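Local coordinates for protein PaxB (Photorhabdus luminescens, PDB 6EK4) that probably serves as the B component of a two-component alpha-helical pore-forming toxin of the YaxAB type, acting on membranes together with an A partner, at residues A[34-37]-A[43-46]; A[66-71]-A[127-132]; A[120-125]-A[314-319]; A[182-187]-A[251-256]; A[194-199]-A[208-213]. One frame throughout, in Å; residues are numbered along the deposited sequence.

The contacts sample a very elongated, predominantly helical, strand-free chain. Contact 1 lies nearest the middle, about 11 Å from the chain's centre. Contacts 2 and 3 lie together toward one end, centres 12 Å apart; both use helix 101-141, and they touch through Val71 CG1 and Val122 CG1 at 3.3 Å. Contacts 4 and 5 lie toward the opposite end, centres 19 Å apart without touching. Helix 247-321 takes part in both contact 3 and contact 4, whose centres are 93 Å apart, and so runs through much of the molecule's length. A bound sodium ion lies about 14 Å from the Glu129 side chain of contact 2, too far for coordination by that residue.

Contact 1: residues A[34-37]-A[43-46]; sequences HQQK and IQEK
Gln36 gives up the most surface here and does so against Gln44 and, to a smaller extent, Ile43, on the first turns of the next helix. Helix 19-35 ends just before it: Gln36 has already left helical backbone angles, while 43-46 belongs to helix 42-73, so the contact bridges the short connection between two successive helices. The Gln36 side chain sets off with CG opposite its backbone N (chi1 163°), which carries the amide across the turn toward the second helix. The two polar atoms of the amide meet different neighbours. The oxygen OE1 of Gln36 lies 4.2 Å from CA of Gln44 and equally far from CG of the same residue, while NE2 of Gln36 sits 4.2 Å from the CG2 methyl of Ile43. Gln44 thus offers the aliphatic root of its side chain, not its amide: NE2 of Gln36 remains 5.2 Å from OE1 of Gln44. Helix 247-321 borders the same site, with Val288 touching both Gln36 and Ile43 and Asp287 also against Gln36. No hydrogen bond joins the two segments. The buried amide meets carbon loosely, and the polar tie seen for it is a weak hydrogen bond from NE2 of Gln36 to Ser38 OG within the turn, which implies that the contact rests on shape more than on directed bonds.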
# COMPACT_ATOMS: atom_id res chain seq x y z
N HIS A 34 -2.83 4.07 8.53
CA HIS A 34 -2.89 3.75 9.96
C HIS A 34 -2.16 2.46 10.34
O HIS A 34 -1.73 2.32 11.49
CB HIS A 34 -4.35 3.70 10.42
CG HIS A 34 -5.00 5.04 10.49
ND1 HIS A 34 -5.61 5.63 9.41
CD2 HIS A 34 -5.12 5.92 11.51
CE1 HIS A 34 -6.09 6.81 9.76
NE2 HIS A 34 -5.80 7.01 11.03
N GLN A 35 -2.02 1.53 9.40
CA GLN A 35 -1.30 0.27 9.66
C GLN A 35 0.18 0.36 9.28
O GLN A 35 1.01 -0.36 9.84
CB GLN A 35 -1.97 -0.90 8.93
CG GLN A 35 -1.72 -0.96 7.43
CD GLN A 35 -2.55 -2.03 6.74
OE1 GLN A 35 -3.61 -2.42 7.22
NE2 GLN A 35 -2.06 -2.52 5.60
N GLN A 36 0.50 1.23 8.32
CA GLN A 36 1.88 1.48 7.89
C GLN A 36 2.78 1.87 9.08
O GLN A 36 2.44 2.77 9.85
CB GLN A 36 1.91 2.57 6.81
CG GLN A 36 3.27 3.22 6.53
CD GLN A 36 3.46 4.55 7.24
OE1 GLN A 36 2.49 5.24 7.58
NE2 GLN A 36 4.71 4.94 7.45
N LYS A 37 3.91 1.17 9.20
CA LYS A 37 4.87 1.43 10.27
C LYS A 37 6.31 1.41 9.73
O LYS A 37 7.10 0.52 10.06
CB LYS A 37 4.70 0.41 11.41
CG LYS A 37 3.41 0.59 12.20
CD LYS A 37 3.15 -0.57 13.14
CE LYS A 37 1.81 -0.41 13.84
NZ LYS A 37 1.57 -1.48 14.85
N ILE A 43 6.85 11.06 7.49
CA ILE A 43 6.07 10.32 6.50
C ILE A 43 4.75 9.86 7.12
O ILE A 43 3.70 9.92 6.47
CB ILE A 43 6.85 9.09 5.96
CG1 ILE A 43 8.10 9.52 5.18
CG2 ILE A 43 5.96 8.21 5.09
CD1 ILE A 43 7.82 10.17 3.84
N GLN A 44 4.81 9.41 8.37
CA GLN A 44 3.62 8.99 9.11
C GLN A 44 2.61 10.13 9.23
O GLN A 44 1.41 9.91 9.13
CB GLN A 44 4.00 8.48 10.50
CG GLN A 44 3.01 7.51 11.10
CD GLN A 44 3.48 6.94 12.43
OE1 GLN A 44 3.84 5.77 12.52
NE2 GLN A 44 3.48 7.78 13.46
N GLU A 45 3.11 11.35 9.46
CA GLU A 45 2.25 12.53 9.56
C GLU A 45 1.71 12.94 8.20
O GLU A 45 0.53 13.27 8.07
CB GLU A 45 3.02 13.69 10.19
CG GLU A 45 2.13 14.87 10.58
CD GLU A 45 2.92 16.08 11.04
OE1 GLU A 45 4.01 15.91 11.62
OE2 GLU A 45 2.43 17.21 10.82
N LYS A 46 2.58 12.94 7.18
CA LYS A 46 2.18 13.32 5.82
C LYS A 46 1.13 12.37 5.24
O LYS A 46 0.22 12.81 4.54
CB LYS A 46 3.39 13.38 4.89
CG LYS A 46 4.26 14.62 5.07
CD LYS A 46 5.26 14.75 3.93
CE LYS A 46 6.34 15.77 4.24
NZ LYS A 46 7.29 15.92 3.10

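Contact 2: residues A[66-71]-A[127-132]; sequences PQLQTV and RKEANL
Helices 42-73 and 101-141 run in roughly opposite directions where 66-71 faces 127-132, and the nearest alpha carbons, those of Leu68 and Glu129, are 8.4 Å apart. The first helix is kinked at Pro66, whose nitrogen makes no bond to the preceding turn. One turn later Thr70 OG1 bonds to Pro66 O at 2.8 Å, approaching almost in line with the carbonyl, which also receives the Thr70 backbone NH. Between the helices, Glu129 is the residue on which both partners converge. Its chain folds at chi2 (-62°), and its methylene CG lies 3.9 Å from CD2 of Leu68, the two side chains lying alongside each other and pointing opposite ways. Beyond that bend OE2 of Glu129 comes to 3.7 Å from CG of Gln67, whose side chain lies nearly perpendicular to it. The amide and carboxylate planes differ by 30°, yet NE2 of Gln67 stays 5.3 Å from OE2 of Glu129, so the two polar groups do not bond. Trp309 and Leu340 also pack on Leu68, placing it between several helices. A largely buried acid touching carbon may have a somewhat raised pKa; NZ of Lys128, 4.9 Å from OE2 of Glu129 and too far for a salt bridge, could partly offset this. No hydrogen bond links the segments; carbon-carbon contact at Leu68 and an oxygen-on-methylene contact at Gln67 join them.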
# COMPACT_ATOMS: atom_id res chain seq x y z
N PRO A 66 -26.06 15.59 -5.31
CA PRO A 66 -27.39 16.06 -4.91
C PRO A 66 -27.53 17.59 -4.89
O PRO A 66 -28.64 18.10 -4.97
CB PRO A 66 -27.57 15.49 -3.50
CG PRO A 66 -26.19 15.33 -2.99
CD PRO A 66 -25.37 14.93 -4.18
N GLN A 67 -26.41 18.29 -4.77
CA GLN A 67 -26.40 19.76 -4.82
C GLN A 67 -26.73 20.25 -6.22
O GLN A 67 -27.61 21.10 -6.40
CB GLN A 67 -25.04 20.31 -4.36
CG GLN A 67 -24.90 21.82 -4.42
CD GLN A 67 -25.92 22.56 -3.56
OE1 GLN A 67 -26.38 22.05 -2.54
NE2 GLN A 67 -26.26 23.77 -3.97
N LEU A 68 -26.00 19.73 -7.21
CA LEU A 68 -26.20 20.13 -8.61
C LEU A 68 -27.52 19.61 -9.18
O LEU A 68 -28.12 20.26 -10.04
CB LEU A 68 -25.03 19.65 -9.48
CG LEU A 68 -23.68 20.31 -9.19
CD1 LEU A 68 -22.57 19.62 -9.96
CD2 LEU A 68 -23.72 21.80 -9.52
N GLN A 69 -27.98 18.46 -8.70
CA GLN A 69 -29.30 17.94 -9.09
C GLN A 69 -30.40 18.92 -8.67
O GLN A 69 -31.27 19.25 -9.47
CB GLN A 69 -29.56 16.56 -8.48
CG GLN A 69 -28.98 15.41 -9.29
CD GLN A 69 -29.39 14.05 -8.77
OE1 GLN A 69 -29.42 13.07 -9.52
NE2 GLN A 69 -29.70 13.97 -7.48
N THR A 70 -30.34 19.38 -7.42
CA THR A 70 -31.30 20.36 -6.91
C THR A 70 -31.33 21.62 -7.77
O THR A 70 -32.41 22.12 -8.10
CB THR A 70 -30.99 20.76 -5.45
OG1 THR A 70 -30.97 19.59 -4.62
CG2 THR A 70 -32.02 21.74 -4.92
N VAL A 71 -30.15 22.13 -8.12
CA VAL A 71 -30.04 23.37 -8.89
C VAL A 71 -30.60 23.21 -10.31
O VAL A 71 -31.39 24.04 -10.76
CB VAL A 71 -28.57 23.85 -8.96
CG1 VAL A 71 -28.41 25.01 -9.93
CG2 VAL A 71 -28.08 24.26 -7.57
N ARG A 127 -19.60 26.12 -11.33
CA ARG A 127 -18.26 26.68 -11.14
C ARG A 127 -17.82 26.58 -9.68
O ARG A 127 -16.64 26.33 -9.39
CB ARG A 127 -18.22 28.14 -11.60
CG ARG A 127 -18.28 28.30 -13.11
CD ARG A 127 -16.91 28.12 -13.76
NE ARG A 127 -17.00 27.79 -15.18
CZ ARG A 127 -17.29 28.65 -16.15
NH1 ARG A 127 -17.54 29.93 -15.89
NH2 ARG A 127 -17.34 28.22 -17.41
N LYS A 128 -18.76 26.78 -8.76
CA LYS A 128 -18.51 26.65 -7.32
C LYS A 128 -18.06 25.24 -6.95
O LYS A 128 -17.17 25.06 -6.11
CB LYS A 128 -19.76 27.06 -6.53
CG LYS A 128 -19.66 26.89 -5.02
CD LYS A 128 -20.34 25.61 -4.54
CE LYS A 128 -20.00 25.31 -3.09
NZ LYS A 128 -20.45 26.38 -2.17
N GLU A 129 -18.67 24.23 -7.58
CA GLU A 129 -18.30 22.83 -7.35
C GLU A 129 -16.98 22.47 -8.02
O GLU A 129 -16.23 21.64 -7.51
CB GLU A 129 -19.41 21.89 -7.84
CG GLU A 129 -20.72 22.01 -7.07
CD GLU A 129 -20.59 21.65 -5.60
OE1 GLU A 129 -19.84 20.71 -5.28
OE2 GLU A 129 -21.24 22.32 -4.77
N ALA A 130 -16.71 23.07 -9.18
CA ALA A 130 -15.46 22.84 -9.90
C ALA A 130 -14.28 23.42 -9.12
O ALA A 130 -13.26 22.76 -8.95
CB ALA A 130 -15.52 23.45 -11.29
N ASN A 131 -14.43 24.66 -8.65
CA ASN A 131 -13.39 25.33 -7.86
C ASN A 131 -13.16 24.63 -6.52
O ASN A 131 -12.03 24.59 -6.03
CB ASN A 131 -13.76 26.80 -7.62
CG ASN A 131 -13.77 27.61 -8.90
OD1 ASN A 131 -13.59 27.08 -10.00
ND2 ASN A 131 -13.99 28.91 -8.77
N LEU A 132 -14.23 24.10 -5.93
CA LEU A 132 -14.14 23.34 -4.69
C LEU A 132 -13.37 22.04 -4.89
O LEU A 132 -12.45 21.73 -4.14
CB LEU A 132 -15.54 23.05 -4.13
CG LEU A 132 -15.65 22.18 -2.88
CD1 LEU A 132 -14.72 22.66 -1.77
CD2 LEU A 132 -17.09 22.14 -2.39

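Contact 3: residues A[120-125]-A[314-319]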
# COMPACT_ATOMS: atom_id res chain seq x y z
N LYS A 120 -27.53 31.69 -15.62
CA LYS A 120 -26.36 32.31 -14.98
C LYS A 120 -26.13 31.72 -13.59
O LYS A 120 -24.99 31.45 -13.20
CB LYS A 120 -26.52 33.83 -14.87
CG LYS A 120 -26.06 34.62 -16.08
CD LYS A 120 -25.98 36.11 -15.75
CE LYS A 120 -25.61 36.95 -16.96
NZ LYS A 120 -26.77 37.20 -17.86
N GLY A 121 -27.22 31.52 -12.85
CA GLY A 121 -27.18 31.00 -11.49
C GLY A 121 -26.68 29.57 -11.38
O GLY A 121 -25.88 29.26 -10.49
N VAL A 122 -27.14 28.69 -12.26
CA VAL A 122 -26.72 27.29 -12.24
C VAL A 122 -25.26 27.15 -12.70
O VAL A 122 -24.56 26.23 -12.27
CB VAL A 122 -27.64 26.37 -13.09
CG1 VAL A 122 -29.11 26.60 -12.74
CG2 VAL A 122 -27.40 26.56 -14.58
N ILE A 123 -24.82 28.06 -13.56
CA ILE A 123 -23.42 28.10 -13.99
C ILE A 123 -22.51 28.47 -12.82
O ILE A 123 -21.43 27.90 -12.67
CB ILE A 123 -23.22 29.09 -15.17
CG1 ILE A 123 -23.84 28.51 -16.45
CG2 ILE A 123 -21.74 29.37 -15.42
CD1 ILE A 123 -24.10 29.53 -17.53
N ARG A 124 -22.95 29.41 -11.99
CA ARG A 124 -22.21 29.77 -10.77
C ARG A 124 -22.15 28.61 -9.78
O ARG A 124 -21.15 28.44 -9.08
CB ARG A 124 -22.81 31.01 -10.10
CG ARG A 124 -22.49 32.31 -10.82
CD ARG A 124 -22.75 33.51 -9.93
NE ARG A 124 -24.14 33.56 -9.46
CZ ARG A 124 -25.17 34.00 -10.17
NH1 ARG A 124 -25.02 34.44 -11.42
NH2 ARG A 124 -26.39 34.00 -9.63
N SER A 125 -23.22 27.81 -9.72
CA SER A 125 -23.24 26.61 -8.88
C SER A 125 -22.28 25.54 -9.39
O SER A 125 -21.59 24.90 -8.60
CB SER A 125 -24.66 26.03 -8.78
OG SER A 125 -25.49 26.86 -7.99
N LYS A 314 -19.76 25.66 -19.26
CA LYS A 314 -19.51 26.26 -20.56
C LYS A 314 -20.53 25.83 -21.62
O LYS A 314 -20.77 26.55 -22.59
CB LYS A 314 -18.08 25.93 -21.03
CG LYS A 314 -17.65 26.66 -22.29
CD LYS A 314 -16.15 26.94 -22.29
CE LYS A 314 -15.61 27.21 -23.68
NZ LYS A 314 -15.31 25.94 -24.42
N GLN A 315 -21.13 24.66 -21.43
CA GLN A 315 -22.18 24.17 -22.32
C GLN A 315 -23.44 25.02 -22.20
O GLN A 315 -24.07 25.37 -23.21
CB GLN A 315 -22.50 22.70 -22.00
CG GLN A 315 -23.31 21.99 -23.07
CD GLN A 315 -23.44 20.50 -22.81
OE1 GLN A 315 -23.41 20.06 -21.66
NE2 GLN A 315 -23.59 19.72 -23.87
N LEU A 316 -23.81 25.36 -20.97
CA LEU A 316 -24.95 26.24 -20.70
C LEU A 316 -24.61 27.70 -21.03
O LEU A 316 -25.50 28.48 -21.36
CB LEU A 316 -25.39 26.13 -19.24
CG LEU A 316 -25.87 24.75 -18.78
CD1 LEU A 316 -26.05 24.72 -17.27
CD2 LEU A 316 -27.17 24.36 -19.48
N GLN A 317 -23.34 28.06 -20.92
CA GLN A 317 -22.87 29.41 -21.25
C GLN A 317 -23.07 29.70 -22.73
O GLN A 317 -23.58 30.76 -23.10
CB GLN A 317 -21.40 29.58 -20.87
CG GLN A 317 -20.86 31.00 -21.01
CD GLN A 317 -21.51 31.97 -20.04
OE1 GLN A 317 -21.75 31.64 -18.88
NE2 GLN A 317 -21.79 33.18 -20.52
N ASN A 318 -22.67 28.75 -23.58
CA ASN A 318 -22.79 28.90 -25.03
C ASN A 318 -24.24 28.92 -25.52
O ASN A 318 -24.52 29.42 -26.61
CB ASN A 318 -22.01 27.80 -25.75
CG ASN A 318 -20.51 27.88 -25.50
OD1 ASN A 318 -19.98 28.93 -25.16
ND2 ASN A 318 -19.82 26.75 -25.68
N THR A 319 -25.15 28.37 -24.72
CA THR A 319 -26.58 28.40 -25.02
C THR A 319 -27.16 29.81 -24.85
O THR A 319 -28.07 30.20 -25.58
CB THR A 319 -27.36 27.42 -24.14
OG1 THR A 319 -26.74 26.13 -24.18
CG2 THR A 319 -28.81 27.29 -24.60
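Leu316 is the first residue of 314-319 to engage helix 101-141, and it does so with two parts of its side chain. Its CB faces CG1 of Ile123 at 4.0 Å, the two chains overlapping flank to flank from opposing sides, while its CD1 methyl reaches CG2 of Val122 at 3.5 Å, where the side chains meet crosswise. The alpha carbons of Ile123 and Leu316 are 7.1 Å apart, the nearest such pair. Around them the axes of the two segments approach to 9.6 Å at a signed angle of -160°, an antiparallel helix pair within the long bundle expected of alpha-helical pore-forming toxins. Helix 326-348 adds Leu329 and Ile332 to the surroundings of Leu316, and Val71 and Leu72 of helix 42-73 cover Val122. Next comes Gln317, whose chain bends at chi2 (65°) and thereby brings OE1 back across Ile123, 3.4 Å from the CD1 methyl of that residue. This is contact of an oxygen with carbon; the other end of the amide, NE2, is hydrogen-bonded to Asp321.

Contact 4: residues A[182-187]-A[251-256]; sequences NKIIES and ADARAK
The guanidinium of Arg254 lies with one face over Ile185, whose CG1 stands 3.7 Å above the plane and is displaced toward its rim. The nearest atom pair is NH1 of Arg254 with CG1 of Ile185, at 3.8 Å. Arg254 is stretched out from CG to NE, CG lying opposite the backbone N (chi1 174°), and this straight course takes the charged end along the flank of helix 149-193. There NH1 is hydrogen-bonded to Gln188 OE1, which helps orient the group, while NE has a weak, long ion pair with Asp258. Closer to the backbone, CB of Arg254 meets CG2 of Ile184 at 4.1 Å. The other branch of Ile184 ends in CD1, 4.3 Å from CB of Ala253, an apolar pair. Helix 217-237 lies against this side, its Ile233 touching Ile184 and its Ala234 touching Ala253. Arg254 and Ile184 have the nearest alpha carbons, 6.8 Å apart, and the axes of the two segments pass at 10.0 Å. With a signed angle of -154°, the geometry is that of an antiparallel pair of long helices, here with a third helix packed alongside, as in the elongated bundles of alpha-helical toxins.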
# COMPACT_ATOMS: atom_id res chain seq x y z
N ASN A 182 29.05 -33.34 18.67
CA ASN A 182 28.45 -34.68 18.77
C ASN A 182 29.44 -35.82 18.54
O ASN A 182 29.23 -36.93 19.02
CB ASN A 182 27.26 -34.82 17.81
CG ASN A 182 26.03 -34.06 18.28
OD1 ASN A 182 25.91 -33.70 19.45
ND2 ASN A 182 25.10 -33.81 17.36
N LYS A 183 30.52 -35.54 17.80
CA LYS A 183 31.58 -36.52 17.59
C LYS A 183 32.36 -36.74 18.89
O LYS A 183 32.71 -37.87 19.23
CB LYS A 183 32.54 -36.06 16.48
CG LYS A 183 31.89 -35.82 15.13
CD LYS A 183 32.08 -36.97 14.15
CE LYS A 183 31.59 -36.56 12.76
NZ LYS A 183 31.64 -37.67 11.77
N ILE A 184 32.62 -35.65 19.60
CA ILE A 184 33.30 -35.71 20.90
C ILE A 184 32.41 -36.37 21.96
O ILE A 184 32.90 -37.11 22.81
CB ILE A 184 33.73 -34.29 21.37
CG1 ILE A 184 34.82 -33.75 20.44
CG2 ILE A 184 34.22 -34.32 22.81
CD1 ILE A 184 35.21 -32.31 20.71
N ILE A 185 31.11 -36.11 21.89
CA ILE A 185 30.15 -36.74 22.81
C ILE A 185 30.13 -38.26 22.63
O ILE A 185 30.07 -39.00 23.61
CB ILE A 185 28.73 -36.14 22.66
CG1 ILE A 185 28.72 -34.70 23.18
CG2 ILE A 185 27.70 -36.97 23.42
CD1 ILE A 185 27.53 -33.88 22.72
N GLU A 186 30.18 -38.71 21.37
CA GLU A 186 30.22 -40.15 21.07
C GLU A 186 31.52 -40.79 21.57
O GLU A 186 31.51 -41.94 22.01
CB GLU A 186 30.06 -40.40 19.57
CG GLU A 186 28.68 -40.07 19.02
CD GLU A 186 27.68 -41.20 19.20
OE1 GLU A 186 26.83 -41.39 18.30
OE2 GLU A 186 27.72 -41.88 20.25
N SER A 187 32.62 -40.05 21.51
CA SER A 187 33.91 -40.52 22.04
C SER A 187 33.84 -40.72 23.55
O SER A 187 34.31 -41.73 24.06
CB SER A 187 35.03 -39.53 21.71
OG SER A 187 35.36 -39.59 20.34
N ALA A 251 36.93 -33.15 27.41
CA ALA A 251 35.82 -32.39 28.00
C ALA A 251 36.04 -30.88 27.88
O ALA A 251 35.10 -30.12 27.67
CB ALA A 251 35.63 -32.78 29.46
N ASP A 252 37.30 -30.46 28.02
CA ASP A 252 37.68 -29.06 27.83
C ASP A 252 37.45 -28.61 26.39
O ASP A 252 37.04 -27.47 26.15
CB ASP A 252 39.16 -28.87 28.22
CG ASP A 252 39.62 -27.42 28.11
OD1 ASP A 252 38.82 -26.51 28.42
OD2 ASP A 252 40.78 -27.20 27.73
N ALA A 253 37.71 -29.50 25.43
CA ALA A 253 37.48 -29.21 24.01
C ALA A 253 36.00 -29.05 23.69
O ALA A 253 35.62 -28.20 22.88
CB ALA A 253 38.08 -30.31 23.15
N ARG A 254 35.16 -29.86 24.33
CA ARG A 254 33.71 -29.76 24.18
C ARG A 254 33.19 -28.45 24.77
O ARG A 254 32.29 -27.82 24.21
CB ARG A 254 33.01 -30.95 24.84
CG ARG A 254 31.49 -30.86 24.85
CD ARG A 254 30.86 -32.07 25.53
NE ARG A 254 29.49 -31.79 25.97
CZ ARG A 254 28.71 -32.66 26.62
NH1 ARG A 254 29.15 -33.88 26.91
NH2 ARG A 254 27.48 -32.30 26.98
N ALA A 255 33.75 -28.05 25.91
CA ALA A 255 33.32 -26.83 26.61
C ALA A 255 33.50 -25.58 25.76
O ALA A 255 32.70 -24.65 25.84
CB ALA A 255 34.07 -26.69 27.93
N LYS A 256 34.56 -25.55 24.94
CA LYS A 256 34.80 -24.44 24.02
C LYS A 256 33.79 -24.41 22.88
O LYS A 256 33.37 -23.33 22.44
CB LYS A 256 36.23 -24.49 23.46
CG LYS A 256 37.29 -24.08 24.46
CD LYS A 256 38.66 -23.94 23.80
CE LYS A 256 39.71 -23.48 24.79
NZ LYS A 256 41.07 -23.45 24.19

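Contact 5: residues A[194-199]-A[208-213]; sequences YNLADM and SDLDKL
Met199 stretches across to Leu213, and its atoms come steadily within range along the chain. CB of Met199 begins 5.8 Å from CD2 of Leu213, beyond contact. One atom on, CG of Met199 is still 5.3 Å from CD2 of Leu213. The sulfur makes the contact: SD of Met199 rests 3.6 Å from CD2 of Leu213. The chain bends at chi3 (74°), and CE of Met199 also touches CD2 of Leu213, at 3.8 Å; the two side chains run side by side, each heading toward the other's root. Met199 closes the short helix 196-199, which follows helix 149-193 after a two-residue break. The second segment belongs to the loop leading on to helix 217-237, so the contact folds together the helix-to-helix connection at this far end of the molecule, about 70 Å from its centre. A second apolar pair lies deeper: CD2 of Leu196 meets CD2 of Leu210 at 3.9 Å, methyl to methyl, with the side chains set roughly square to one another. Ile227 of helix 217-237 touches both leucines, as does Pro205 of the loop. Within the second segment, Leu213 N makes a weak bond to Leu210 O at 3.4 Å. On this turn the Asp211 carboxylate forms a salt bridge through OD1 with Lys224 of helix 217-237, a polar tie beside the leucines.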
# COMPACT_ATOMS: atom_id res chain seq x y z
N TYR A 194 32.80 -48.37 28.24
CA TYR A 194 33.78 -49.46 28.34
C TYR A 194 34.89 -49.21 29.37
O TYR A 194 35.86 -49.96 29.44
CB TYR A 194 34.39 -49.75 26.96
CG TYR A 194 33.42 -50.41 26.00
CD1 TYR A 194 33.14 -51.77 26.10
CD2 TYR A 194 32.78 -49.67 25.01
CE1 TYR A 194 32.25 -52.38 25.23
CE2 TYR A 194 31.89 -50.28 24.14
CZ TYR A 194 31.63 -51.63 24.25
OH TYR A 194 30.74 -52.24 23.39
N ASN A 195 34.73 -48.15 30.17
CA ASN A 195 35.66 -47.83 31.27
C ASN A 195 37.11 -47.70 30.82
O ASN A 195 38.02 -48.23 31.45
CB ASN A 195 35.55 -48.87 32.39
CG ASN A 195 34.12 -49.08 32.86
OD1 ASN A 195 33.28 -49.60 32.12
ND2 ASN A 195 33.83 -48.68 34.09
N LEU A 196 37.33 -46.98 29.72
CA LEU A 196 38.67 -46.79 29.17
C LEU A 196 39.59 -45.97 30.08
O LEU A 196 40.80 -46.16 30.07
CB LEU A 196 38.61 -46.16 27.77
CG LEU A 196 38.48 -47.13 26.59
CD1 LEU A 196 37.36 -48.14 26.82
CD2 LEU A 196 38.25 -46.36 25.30
N ALA A 197 39.00 -45.08 30.88
CA ALA A 197 39.77 -44.28 31.84
C ALA A 197 40.32 -45.12 32.99
O ALA A 197 41.33 -44.76 33.60
CB ALA A 197 38.91 -43.15 32.38
N ASP A 198 39.66 -46.24 33.28
CA ASP A 198 40.10 -47.17 34.32
C ASP A 198 41.34 -47.95 33.87
O ASP A 198 42.27 -48.13 34.65
CB ASP A 198 38.96 -48.13 34.68
CG ASP A 198 39.20 -48.87 36.00
OD1 ASP A 198 38.41 -49.79 36.31
OD2 ASP A 198 40.16 -48.55 36.73
N MET A 199 41.35 -48.39 32.61
CA MET A 199 42.50 -49.12 32.05
C MET A 199 43.66 -48.18 31.76
O MET A 199 44.76 -48.34 32.31
CB MET A 199 42.11 -49.84 30.76
CG MET A 199 41.24 -51.07 30.94
SD MET A 199 41.15 -52.03 29.41
CE MET A 199 42.77 -52.79 29.37
N SER A 208 45.54 -48.22 17.91
CA SER A 208 46.18 -49.54 17.94
C SER A 208 45.90 -50.30 19.23
O SER A 208 45.75 -51.52 19.22
CB SER A 208 47.70 -49.40 17.77
OG SER A 208 48.03 -48.70 16.58
N ASP A 209 45.82 -49.57 20.34
CA ASP A 209 45.59 -50.17 21.66
C ASP A 209 44.20 -50.80 21.78
O ASP A 209 44.03 -51.79 22.50
CB ASP A 209 45.79 -49.13 22.76
CG ASP A 209 47.19 -48.54 22.78
OD1 ASP A 209 47.37 -47.45 23.37
OD2 ASP A 209 48.11 -49.14 22.20
N LEU A 210 43.22 -50.22 21.09
CA LEU A 210 41.83 -50.69 21.16
C LEU A 210 41.62 -52.06 20.51
O LEU A 210 40.68 -52.78 20.86
CB LEU A 210 40.89 -49.67 20.51
CG LEU A 210 40.80 -48.31 21.22
CD1 LEU A 210 40.18 -47.26 20.32
CD2 LEU A 210 40.02 -48.42 22.52
N ASP A 211 42.48 -52.42 19.55
CA ASP A 211 42.40 -53.72 18.88
C ASP A 211 42.66 -54.89 19.83
O ASP A 211 42.06 -55.95 19.70
CB ASP A 211 43.39 -53.80 17.71
CG ASP A 211 42.98 -52.92 16.55
OD1 ASP A 211 42.94 -53.43 15.41
OD2 ASP A 211 42.70 -51.73 16.77
N LYS A 212 43.56 -54.68 20.79
CA LYS A 212 44.00 -55.74 21.70
C LYS A 212 42.99 -56.04 22.81
O LYS A 212 43.17 -57.01 23.56
CB LYS A 212 45.35 -55.37 22.31
CG LYS A 212 46.46 -55.16 21.29
CD LYS A 212 47.70 -54.55 21.92
CE LYS A 212 48.76 -54.22 20.89
NZ LYS A 212 49.99 -53.66 21.52
N LEU A 213 41.94 -55.23 22.93
CA LEU A 213 40.90 -55.44 23.94
C LEU A 213 40.02 -56.64 23.59
O LEU A 213 39.77 -56.92 22.42
CB LEU A 213 40.02 -54.19 24.06
CG LEU A 213 40.70 -52.89 24.50
CD1 LEU A 213 39.80 -51.70 24.23
CD2 LEU A 213 41.09 -52.96 25.96